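Local structure of FAD-binding oxidoreductase (Gulosibacter chungangensis, 7PBG) at residues V114-E119 with Y123-P128; G160-H165 with T229-Q234; T170-A173 with M177-C180; V191-M196 with E203-Y208. The protein is a 4-ethylphenol oxidase that uses covalently bound FAD to dehydrogenate 4-alkylphenols, turning 4-ethylphenol into 4-vinylphenol. All blocks are in the same frame, centred on the assembly; numbering follows the deposited sequence.

Contact 1 (V114-E119 with Y123-P128); sequences VLEINE and YAVVEP
N118 CB lies over one face of the Y123 ring, 3.7 Å from its centroid, a CH-pi contact in which the short amide side chain lets its methylene press on the aromatic surface. This is the closely packed end, and E116 reaches the hydroxyl of the same ring: with CG anti to the backbone N (chi1 -177°) and the chain extended beyond, its OE2 comes 3.0 Å from Y123 OH. N118 ND2 donates to E116 OE2 (3.2 Å), while N118 OD1 takes the backbone N of L121 in the turn. Two antiparallel strands, 114-118 and 123-126, form this beta hairpin, and a beta bulge between V114 and E116 shifts their register: L115 N donates to V125 O (2.8 Å) and E116 O accepts from V125 N. Putting an alanine at E116 would probably leave N118 ND2 without its carboxylate acceptor, the amide then held mainly through OD1, and take the acidic group from beside Y123 OH. Beta-branched V125 suits the strand and touches E116 CB through CG2. The other end is looser and partly exposed: L115 CD1 merely crosses the methylenes of E127 at 3.8 Å from CG, and the E127 carboxylate turns to the backbone N of R113.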
# COMPACT_ATOMS: atom_id res chain seq x y z
N VAL A 114 2.67 10.99 -21.69
CA VAL A 114 1.49 10.96 -20.81
C VAL A 114 0.33 10.40 -21.63
O VAL A 114 0.02 11.00 -22.73
CB VAL A 114 1.19 12.37 -20.29
CG1 VAL A 114 -0.10 12.38 -19.50
CG2 VAL A 114 2.37 12.95 -19.52
N LEU A 115 -0.30 9.34 -21.16
CA LEU A 115 -1.33 8.62 -21.95
C LEU A 115 -2.74 9.01 -21.53
O LEU A 115 -3.66 8.75 -22.30
CB LEU A 115 -1.11 7.12 -21.84
CG LEU A 115 0.22 6.69 -22.42
CD1 LEU A 115 0.43 5.25 -22.19
CD2 LEU A 115 0.31 6.98 -23.92
N GLU A 116 -2.90 9.56 -20.34
CA GLU A 116 -4.24 9.87 -19.81
C GLU A 116 -4.06 10.89 -18.70
O GLU A 116 -3.20 10.69 -17.84
CB GLU A 116 -4.98 8.62 -19.34
CG GLU A 116 -6.40 8.91 -18.86
CD GLU A 116 -7.26 7.69 -18.58
OE1 GLU A 116 -6.71 6.60 -18.61
OE2 GLU A 116 -8.50 7.87 -18.37
N ILE A 117 -4.98 11.82 -18.63
CA ILE A 117 -5.21 12.71 -17.46
C ILE A 117 -6.72 12.69 -17.22
O ILE A 117 -7.48 13.36 -17.92
CB ILE A 117 -4.68 14.11 -17.69
CG1 ILE A 117 -3.18 14.11 -18.00
CG2 ILE A 117 -5.02 15.02 -16.53
CD1 ILE A 117 -2.75 15.40 -18.61
N ASN A 118 -7.11 11.87 -16.27
CA ASN A 118 -8.54 11.66 -15.98
C ASN A 118 -8.91 12.62 -14.86
O ASN A 118 -8.57 12.34 -13.67
CB ASN A 118 -8.78 10.19 -15.66
CG ASN A 118 -10.25 9.85 -15.58
OD1 ASN A 118 -11.05 10.61 -15.02
ND2 ASN A 118 -10.61 8.71 -16.17
N GLU A 119 -9.65 13.67 -15.18
CA GLU A 119 -10.03 14.64 -14.12
C GLU A 119 -11.07 14.03 -13.15
O GLU A 119 -10.92 14.21 -11.95
CB GLU A 119 -10.58 15.91 -14.73
CG GLU A 119 -10.85 16.97 -13.69
CD GLU A 119 -11.15 18.33 -14.31
OE1 GLU A 119 -11.47 18.37 -15.55
OE2 GLU A 119 -11.00 19.34 -13.57
N TYR A 123 -6.62 10.82 -11.84
CA TYR A 123 -5.36 10.06 -12.05
C TYR A 123 -4.73 10.42 -13.39
O TYR A 123 -5.40 10.90 -14.28
CB TYR A 123 -5.57 8.57 -11.91
CG TYR A 123 -6.36 7.90 -13.00
CD1 TYR A 123 -5.76 7.44 -14.15
CD2 TYR A 123 -7.72 7.76 -12.90
CE1 TYR A 123 -6.48 6.83 -15.18
CE2 TYR A 123 -8.45 7.11 -13.88
CZ TYR A 123 -7.84 6.65 -15.03
OH TYR A 123 -8.56 6.03 -16.03
N ALA A 124 -3.45 10.07 -13.54
CA ALA A 124 -2.76 10.17 -14.82
C ALA A 124 -2.12 8.82 -15.08
O ALA A 124 -1.98 8.00 -14.15
CB ALA A 124 -1.73 11.28 -14.78
N VAL A 125 -1.81 8.59 -16.33
CA VAL A 125 -1.10 7.37 -16.79
C VAL A 125 0.17 7.81 -17.50
O VAL A 125 0.09 8.67 -18.45
CB VAL A 125 -1.97 6.46 -17.67
CG1 VAL A 125 -1.20 5.23 -18.17
CG2 VAL A 125 -3.25 6.10 -16.96
N VAL A 126 1.29 7.26 -17.08
CA VAL A 126 2.59 7.74 -17.60
C VAL A 126 3.41 6.57 -18.15
O VAL A 126 3.33 5.45 -17.62
CB VAL A 126 3.39 8.52 -16.54
CG1 VAL A 126 2.61 9.76 -16.13
CG2 VAL A 126 3.71 7.68 -15.32
N GLU A 127 4.19 6.88 -19.14
CA GLU A 127 5.30 6.02 -19.61
C GLU A 127 6.55 6.40 -18.83
O GLU A 127 6.66 7.42 -18.13
CB GLU A 127 5.44 6.18 -21.13
CG GLU A 127 4.23 5.66 -21.87
CD GLU A 127 4.39 5.58 -23.37
OE1 GLU A 127 5.03 6.49 -23.92
OE2 GLU A 127 3.99 4.52 -23.96
N PRO A 128 7.62 5.61 -18.97
CA PRO A 128 8.81 5.83 -18.17
C PRO A 128 9.44 7.23 -18.25
O PRO A 128 9.93 7.73 -17.28
CB PRO A 128 9.78 4.75 -18.68
CG PRO A 128 8.88 3.67 -19.17
CD PRO A 128 7.66 4.36 -19.77

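Contact 2 (G160-H165 with T229-Q234); sequences GNTMEH and TRMGMQ. With FAD (flavin-adenine dinucleotide), chain C.
T162 and M163 meet M231 and M233 in a buried, wholly side-chain contact between helix 158-163 and strand 226-237. T162 CG2 lies aslant against M231 SD, 3.8 Å away. M163 and M231 run alongside each other, pointing opposite ways, with M163 SD 3.9 Å from M231 CE. Tip to tip, T162 OG1 meets M233 CE at 3.3 Å; folded at chi2 and chi3 (55° and 61°), M233 turns its methyl to that hydroxyl, which is itself hydrogen-bonded to V158 O, as befits a threonine inside a helix. Flexible M163 can touch both M231 and the adenine. Polar bonding falls to the FAD side: N161 ND2 donates to O2 of the flavin (3.0 Å) and to O4' of the ribityl chain (3.1 Å), its OD1 being held by H175. Van der Waals contact completes the site: M163 CE touches the adenine at N3A (3.6 Å), and at G160 a beta carbon would collide with the diphosphate oxygen O3P. Helix 158-163, closed by a Schellman motif with H165 as its C-prime residue, lies between FAD and the sheet, where strand 226-237 pairs with strands 123-126 and 179-186.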
# COMPACT_ATOMS: atom_id res chain seq x y z
N GLY A 160 9.96 6.28 -12.42
CA GLY A 160 11.25 5.84 -11.87
C GLY A 160 11.37 6.15 -10.39
O GLY A 160 11.80 5.31 -9.59
N ASN A 161 10.92 7.33 -9.97
CA ASN A 161 10.98 7.71 -8.55
C ASN A 161 10.12 6.71 -7.76
O ASN A 161 10.53 6.25 -6.69
CB ASN A 161 10.51 9.15 -8.40
CG ASN A 161 10.54 9.59 -6.97
OD1 ASN A 161 9.60 9.30 -6.20
ND2 ASN A 161 11.60 10.29 -6.61
N THR A 162 8.92 6.42 -8.27
CA THR A 162 7.98 5.49 -7.62
C THR A 162 8.67 4.15 -7.41
O THR A 162 8.45 3.57 -6.31
CB THR A 162 6.65 5.41 -8.39
OG1 THR A 162 6.06 6.70 -8.42
CG2 THR A 162 5.67 4.48 -7.74
N MET A 163 9.37 3.65 -8.42
CA MET A 163 9.99 2.30 -8.34
C MET A 163 11.08 2.26 -7.26
O MET A 163 11.46 1.13 -6.84
CB MET A 163 10.64 1.87 -9.65
CG MET A 163 9.79 2.00 -10.86
SD MET A 163 8.66 0.66 -11.04
CE MET A 163 9.67 -0.80 -11.37
N GLU A 164 11.58 3.40 -6.79
CA GLU A 164 12.54 3.49 -5.68
C GLU A 164 11.85 3.77 -4.34
O GLU A 164 12.55 4.02 -3.37
CB GLU A 164 13.56 4.61 -5.94
CG GLU A 164 14.66 4.14 -6.86
CD GLU A 164 15.69 3.27 -6.15
OE1 GLU A 164 15.66 2.03 -6.37
OE2 GLU A 164 16.56 3.85 -5.40
N HIS A 165 10.51 3.76 -4.27
CA HIS A 165 9.77 4.22 -3.08
C HIS A 165 10.21 5.64 -2.78
O HIS A 165 10.40 6.02 -1.60
CB HIS A 165 9.96 3.29 -1.84
CG HIS A 165 8.82 3.40 -0.86
ND1 HIS A 165 8.76 4.39 0.12
CD2 HIS A 165 7.71 2.65 -0.68
CE1 HIS A 165 7.66 4.23 0.85
NE2 HIS A 165 7.02 3.16 0.38
N THR A 229 6.62 -0.54 -18.10
CA THR A 229 6.44 0.21 -19.38
C THR A 229 5.27 1.19 -19.25
O THR A 229 5.08 2.01 -20.17
CB THR A 229 6.27 -0.80 -20.51
OG1 THR A 229 5.13 -1.61 -20.20
CG2 THR A 229 7.51 -1.65 -20.66
N ARG A 230 4.51 1.12 -18.19
CA ARG A 230 3.31 2.00 -18.02
C ARG A 230 2.93 1.99 -16.56
O ARG A 230 3.00 0.88 -15.92
CB ARG A 230 2.17 1.52 -18.93
CG ARG A 230 1.02 2.52 -18.98
CD ARG A 230 -0.29 1.96 -19.49
NE ARG A 230 -0.13 1.53 -20.87
CZ ARG A 230 -1.06 1.52 -21.78
NH1 ARG A 230 -2.29 1.92 -21.50
NH2 ARG A 230 -0.73 1.13 -23.00
N MET A 231 2.51 3.13 -16.01
CA MET A 231 2.14 3.21 -14.59
C MET A 231 1.04 4.25 -14.41
O MET A 231 1.15 5.34 -15.02
CB MET A 231 3.33 3.60 -13.72
CG MET A 231 3.01 3.57 -12.23
SD MET A 231 4.40 4.16 -11.27
CE MET A 231 5.25 2.60 -11.10
N GLY A 232 -0.00 3.88 -13.66
CA GLY A 232 -0.99 4.88 -13.25
C GLY A 232 -0.50 5.60 -12.00
O GLY A 232 0.10 4.94 -11.10
N MET A 233 -0.74 6.90 -11.93
CA MET A 233 -0.36 7.71 -10.74
C MET A 233 -1.59 8.50 -10.34
O MET A 233 -2.01 9.33 -11.16
CB MET A 233 0.82 8.64 -10.99
CG MET A 233 1.20 9.52 -9.79
SD MET A 233 1.50 8.51 -8.29
CE MET A 233 2.87 7.49 -8.84
N GLN A 234 -2.20 8.15 -9.22
CA GLN A 234 -3.40 8.92 -8.74
C GLN A 234 -2.93 10.32 -8.29
O GLN A 234 -1.81 10.44 -7.78
CB GLN A 234 -4.07 8.09 -7.65
CG GLN A 234 -4.57 6.79 -8.21
CD GLN A 234 -5.15 5.86 -7.20
OE1 GLN A 234 -4.98 6.04 -5.99
NE2 GLN A 234 -5.88 4.88 -7.71
PA FAD C . 15.28 6.22 -12.40
O1A FAD C . 16.76 6.45 -12.27
O2A FAD C . 14.69 6.14 -13.78
O5B FAD C . 14.93 4.89 -11.65
C5B FAD C . 15.46 4.59 -10.37
C4B FAD C . 15.53 3.08 -10.24
O4B FAD C . 14.19 2.51 -10.28
C3B FAD C . 16.28 2.34 -11.36
O3B FAD C . 17.69 2.36 -11.13
C2B FAD C . 15.61 0.96 -11.35
O2B FAD C . 16.17 0.18 -10.32
C1B FAD C . 14.16 1.33 -11.07
N9A FAD C . 13.37 1.61 -12.25
C8A FAD C . 13.07 2.84 -12.75
N7A FAD C . 12.33 2.77 -13.81
C5A FAD C . 12.17 1.43 -14.06
C6A FAD C . 11.44 0.73 -15.02
N6A FAD C . 10.77 1.34 -16.02
N1A FAD C . 11.49 -0.62 -14.98
C2A FAD C . 12.17 -1.21 -13.97
N3A FAD C . 12.86 -0.66 -12.98
C4A FAD C . 12.82 0.69 -13.09
N1 FAD C . 14.40 11.46 -4.18
C2 FAD C . 13.17 11.48 -3.69
O2 FAD C . 12.43 10.47 -3.77
N3 FAD C . 12.64 12.60 -3.16
C4 FAD C . 13.36 13.75 -3.01
O4 FAD C . 12.80 14.78 -2.59
C4X FAD C . 14.66 13.76 -3.47
N5 FAD C . 15.35 14.86 -3.31
C5X FAD C . 16.64 14.85 -3.78
C6 FAD C . 17.40 16.02 -3.65
C7 FAD C . 18.68 16.12 -4.14
C7M FAD C . 19.45 17.42 -3.99
C8 FAD C . 19.24 15.01 -4.81
C8M FAD C . 20.63 15.07 -5.36
C9 FAD C . 18.52 13.84 -4.91
C9A FAD C . 17.20 13.72 -4.42
N10 FAD C . 16.43 12.57 -4.57
C10 FAD C . 15.12 12.56 -4.10
C1' FAD C . 16.92 11.38 -5.31
C2' FAD C . 16.60 11.42 -6.81
O2' FAD C . 16.86 12.75 -7.37
C3' FAD C . 15.14 11.09 -7.18
O3' FAD C . 14.68 9.99 -6.42
C4' FAD C . 14.88 10.80 -8.66
O4' FAD C . 13.50 11.06 -8.98
C5' FAD C . 15.24 9.38 -9.01
O5' FAD C . 15.68 9.27 -10.37
P FAD C . 14.67 8.93 -11.56
O1P FAD C . 15.30 9.35 -12.85
O2P FAD C . 13.36 9.53 -11.18
O3P FAD C . 14.54 7.33 -11.51

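Contact 3 (T170-A173 with M177-C180); sequences TPYA and MWRC
Y172 and W178 lay their rings face to face, and the loop that carries the tyrosine is shaped to present it. At T170, OG1 accepts from the backbone N of Y172 at 3.0 Å, an ST turn, and also bonds D149; a threonine can thus tie the loop to itself and to its surroundings. The type I beta turn from T170 to A173 places P171 second, where its fixed phi is well suited. P171 O takes a hydrogen bond from a water (2.8 Å) that in turn accepts from W178 NE1 (3.0 Å); the water lies in the indole plane, at its edge, and satisfies the buried ring nitrogen.

Y172 follows. Its CG stands anti to the carbonyl carbon (chi1 -83°), which swings the ring over the indole: its centroid is 3.8 Å from that of the six-membered ring, with the planes 13° apart. Y172 CD2 approaches W178 CG to 3.4 Å, while Y172 CB covers the five-membered ring in a CH-pi contact. On the opposite indole face lies M177 CG. Replacing W178 by an alanine would probably strip the tyrosine of its stacking surface and leave the bridging water without its N-H donor. Tyrosine suits this place because its far end has work as well: Y172 OH is hydrogen-bonded to R436 of the second subunit, whose M269 packs on W178. The arrangement is a face-to-face aromatic stack that joins the loop after helix 158-163 to the end of helix 175-178, where strand 179-186 enters the antiparallel sheet of the FAD-binding domain, at the dimer interface.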
# COMPACT_ATOMS: atom_id res chain seq x y z
N THR A 170 3.73 16.83 -0.84
CA THR A 170 2.30 17.19 -0.68
C THR A 170 1.63 16.16 0.22
O THR A 170 2.25 15.22 0.69
CB THR A 170 1.58 17.42 -2.00
OG1 THR A 170 1.12 16.17 -2.52
CG2 THR A 170 2.41 18.16 -3.02
N PRO A 171 0.30 16.24 0.47
CA PRO A 171 -0.35 15.12 1.17
C PRO A 171 -0.19 13.80 0.39
O PRO A 171 -0.25 12.76 1.01
CB PRO A 171 -1.82 15.54 1.21
CG PRO A 171 -1.74 17.04 1.22
CD PRO A 171 -0.63 17.35 0.23
N TYR A 172 0.01 13.87 -0.93
CA TYR A 172 0.30 12.68 -1.80
C TYR A 172 1.80 12.38 -1.86
O TYR A 172 2.23 11.77 -2.85
CB TYR A 172 -0.31 12.87 -3.20
CG TYR A 172 -1.77 12.51 -3.31
CD1 TYR A 172 -2.70 12.92 -2.36
CD2 TYR A 172 -2.23 11.75 -4.36
CE1 TYR A 172 -4.04 12.58 -2.48
CE2 TYR A 172 -3.57 11.39 -4.48
CZ TYR A 172 -4.48 11.84 -3.56
OH TYR A 172 -5.78 11.47 -3.72
N ALA A 173 2.57 12.66 -0.80
CA ALA A 173 4.05 12.53 -0.79
C ALA A 173 4.48 11.09 -1.04
O ALA A 173 5.61 10.88 -1.51
CB ALA A 173 4.60 13.07 0.51
N MET A 177 2.04 4.86 -2.56
CA MET A 177 0.61 4.79 -2.16
C MET A 177 -0.30 5.17 -3.33
O MET A 177 -1.36 4.55 -3.50
CB MET A 177 0.37 5.76 -1.00
CG MET A 177 -1.04 5.84 -0.46
SD MET A 177 -0.99 6.79 1.12
CE MET A 177 0.53 6.22 1.87
N TRP A 178 0.13 6.10 -4.16
CA TRP A 178 -0.73 6.65 -5.23
C TRP A 178 -0.49 6.00 -6.59
O TRP A 178 -1.33 6.19 -7.46
CB TRP A 178 -0.61 8.17 -5.23
CG TRP A 178 -0.94 8.65 -3.86
CD1 TRP A 178 -0.08 9.14 -2.92
CD2 TRP A 178 -2.22 8.52 -3.21
NE1 TRP A 178 -0.75 9.40 -1.76
CE2 TRP A 178 -2.06 9.04 -1.91
CE3 TRP A 178 -3.48 8.07 -3.62
CZ2 TRP A 178 -3.11 9.11 -1.00
CZ3 TRP A 178 -4.52 8.11 -2.70
CH2 TRP A 178 -4.33 8.62 -1.41
N ARG A 179 0.60 5.23 -6.71
CA ARG A 179 0.83 4.26 -7.80
C ARG A 179 -0.39 3.35 -7.90
O ARG A 179 -0.75 2.71 -6.89
CB ARG A 179 2.08 3.46 -7.48
CG ARG A 179 2.41 2.34 -8.47
CD ARG A 179 3.40 1.41 -7.84
NE ARG A 179 2.74 0.61 -6.80
CZ ARG A 179 3.28 0.19 -5.67
NH1 ARG A 179 4.54 0.45 -5.41
NH2 ARG A 179 2.56 -0.47 -4.79
N CYS A 180 -0.94 3.14 -9.09
CA CYS A 180 -2.01 2.14 -9.24
C CYS A 180 -2.09 1.64 -10.68
O CYS A 180 -2.43 2.43 -11.57
CB CYS A 180 -3.34 2.74 -8.80
SG CYS A 180 -4.62 1.47 -8.66
O HOH W 1 0.88 10.17 0.65

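Contact 4 (V191-M196 with E203-Y208); sequences VLRTGM and EAWHLY
Stretched out through chi2 and chi3 (-176° and 167°), R193 lays its methylenes across the far end of the W205 indole, which chi1 of -168° turns toward the strand. Here the loop that follows strand 191-193, in the antiparallel sheet of the FAD-binding domain, folds back upon that strand. W205 CZ2 lies 3.6 Å from R193 CG, and W205 CH2 sits over one face of the guanidinium, 3.5 Å from R193 NE, with the two planes 27° apart. A long arginine fits because its methylenes pack on the indole while NH2 forms a salt bridge with E183. Nearer the backbone, W205 NE1 comes 3.0 Å from T194 O; T194 OG1 is taken up by E217 and by the backbone N of M182. Further on, M196 lays its CB and CG against the 204-208 loop: CG touches A204 CB at 4.1 Å, the small alanine letting the chains pack side by side, and the edge of the Y208 ring at CD2. Y208 also meets rings of the second subunit, Y476 and H439. One water ties the ends together, accepting from M196 N (2.9 Å) and donating to W205 O (2.7 Å) and Y208 O (2.6 Å).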
# COMPACT_ATOMS: atom_id res chain seq x y z
N VAL A 191 4.43 -10.09 -20.80
CA VAL A 191 3.85 -8.81 -20.30
C VAL A 191 2.83 -9.17 -19.22
O VAL A 191 1.90 -9.99 -19.48
CB VAL A 191 3.22 -7.94 -21.39
CG1 VAL A 191 2.63 -6.68 -20.78
CG2 VAL A 191 4.21 -7.54 -22.47
N LEU A 192 2.96 -8.48 -18.09
CA LEU A 192 2.04 -8.60 -16.94
C LEU A 192 1.37 -7.24 -16.76
O LEU A 192 2.07 -6.21 -16.78
CB LEU A 192 2.86 -8.95 -15.70
CG LEU A 192 2.17 -8.71 -14.35
CD1 LEU A 192 1.13 -9.79 -14.15
CD2 LEU A 192 3.18 -8.75 -13.19
N ARG A 193 0.07 -7.23 -16.55
CA ARG A 193 -0.67 -6.03 -16.11
C ARG A 193 -1.18 -6.31 -14.70
O ARG A 193 -1.95 -7.31 -14.50
CB ARG A 193 -1.75 -5.68 -17.12
CG ARG A 193 -1.19 -5.15 -18.44
CD ARG A 193 -2.26 -4.73 -19.36
NE ARG A 193 -1.71 -3.94 -20.46
CZ ARG A 193 -2.42 -3.21 -21.32
NH1 ARG A 193 -3.75 -3.16 -21.24
NH2 ARG A 193 -1.77 -2.48 -22.22
N THR A 194 -0.78 -5.46 -13.75
CA THR A 194 -1.04 -5.70 -12.31
C THR A 194 -2.50 -5.36 -12.04
O THR A 194 -3.12 -4.55 -12.79
CB THR A 194 -0.10 -4.93 -11.40
OG1 THR A 194 -0.32 -3.54 -11.64
CG2 THR A 194 1.33 -5.34 -11.64
N GLY A 195 -3.04 -5.97 -11.03
CA GLY A 195 -4.35 -5.59 -10.47
C GLY A 195 -5.46 -5.78 -11.48
O GLY A 195 -5.53 -6.84 -12.16
N MET A 196 -6.33 -4.78 -11.62
CA MET A 196 -7.50 -4.86 -12.52
C MET A 196 -7.08 -4.77 -14.01
O MET A 196 -7.90 -5.09 -14.86
CB MET A 196 -8.50 -3.78 -12.13
CG MET A 196 -9.00 -3.96 -10.73
SD MET A 196 -9.79 -5.60 -10.47
CE MET A 196 -10.86 -5.68 -11.87
N GLU A 203 -12.10 -0.80 -16.43
CA GLU A 203 -11.73 0.62 -16.37
C GLU A 203 -11.06 0.93 -15.03
O GLU A 203 -10.83 2.13 -14.74
CB GLU A 203 -13.00 1.45 -16.63
CG GLU A 203 -13.52 1.37 -18.06
CD GLU A 203 -14.81 2.14 -18.36
OE1 GLU A 203 -15.69 2.14 -17.49
OE2 GLU A 203 -14.96 2.71 -19.49
N ALA A 204 -10.83 -0.06 -14.16
CA ALA A 204 -10.36 0.17 -12.78
C ALA A 204 -8.85 -0.12 -12.61
O ALA A 204 -8.36 -0.06 -11.47
CB ALA A 204 -11.19 -0.70 -11.85
N TRP A 205 -8.12 -0.34 -13.70
CA TRP A 205 -6.66 -0.63 -13.64
C TRP A 205 -5.95 0.43 -12.77
O TRP A 205 -5.15 0.07 -11.91
CB TRP A 205 -6.07 -0.64 -15.03
CG TRP A 205 -4.68 -1.17 -15.14
CD1 TRP A 205 -3.98 -1.88 -14.20
CD2 TRP A 205 -3.85 -1.11 -16.30
NE1 TRP A 205 -2.78 -2.28 -14.72
CE2 TRP A 205 -2.65 -1.77 -15.98
CE3 TRP A 205 -4.02 -0.59 -17.60
CZ2 TRP A 205 -1.63 -1.92 -16.92
CZ3 TRP A 205 -3.02 -0.75 -18.52
CH2 TRP A 205 -1.81 -1.35 -18.16
N HIS A 206 -6.28 1.72 -12.94
CA HIS A 206 -5.59 2.80 -12.19
C HIS A 206 -6.44 3.33 -11.04
O HIS A 206 -6.07 4.35 -10.48
CB HIS A 206 -5.16 3.92 -13.20
CG HIS A 206 -4.48 3.34 -14.39
ND1 HIS A 206 -3.31 2.61 -14.27
CD2 HIS A 206 -4.79 3.35 -15.71
CE1 HIS A 206 -2.94 2.17 -15.47
NE2 HIS A 206 -3.79 2.64 -16.39
N LEU A 207 -7.55 2.65 -10.70
CA LEU A 207 -8.45 3.09 -9.63
C LEU A 207 -8.29 2.22 -8.39
O LEU A 207 -8.31 2.76 -7.31
CB LEU A 207 -9.91 3.01 -10.09
CG LEU A 207 -10.21 3.67 -11.41
CD1 LEU A 207 -11.67 3.47 -11.77
CD2 LEU A 207 -9.88 5.14 -11.34
N TYR A 208 -8.16 0.92 -8.56
CA TYR A 208 -8.25 -0.01 -7.41
C TYR A 208 -7.02 -0.92 -7.47
O TYR A 208 -6.90 -1.71 -8.38
CB TYR A 208 -9.54 -0.81 -7.48
CG TYR A 208 -9.64 -1.83 -6.38
CD1 TYR A 208 -9.77 -1.44 -5.07
CD2 TYR A 208 -9.51 -3.18 -6.66
CE1 TYR A 208 -9.83 -2.37 -4.05
CE2 TYR A 208 -9.58 -4.12 -5.64
CZ TYR A 208 -9.76 -3.72 -4.33
OH TYR A 208 -9.78 -4.65 -3.31
O HOH W 2 -5.43 -2.25 -10.50

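How the contacts relate
All four contacts belong to one side of the chain and reach the same antiparallel sheet, their centres about 10 to 17 Å apart. Contact 1 comes first along the chain; contacts 3 and 4 follow each other inside the loop that contact 2 closes. Strand 226-237 is the common element: it pairs with strand 123-126 of contact 1 and with strand 179-186 of contact 3, and Q234 reaches the loop of contact 4 through H206 O. H206 packs on V125 and bonds C180 O, joining contacts 1, 3 and 4. Contact 2 sets the FAD-binding helix against the sheet, while contacts 3 and 4 touch the second subunit, as does Q234 of contact 2, so cofactor site and dimer interface share one framework.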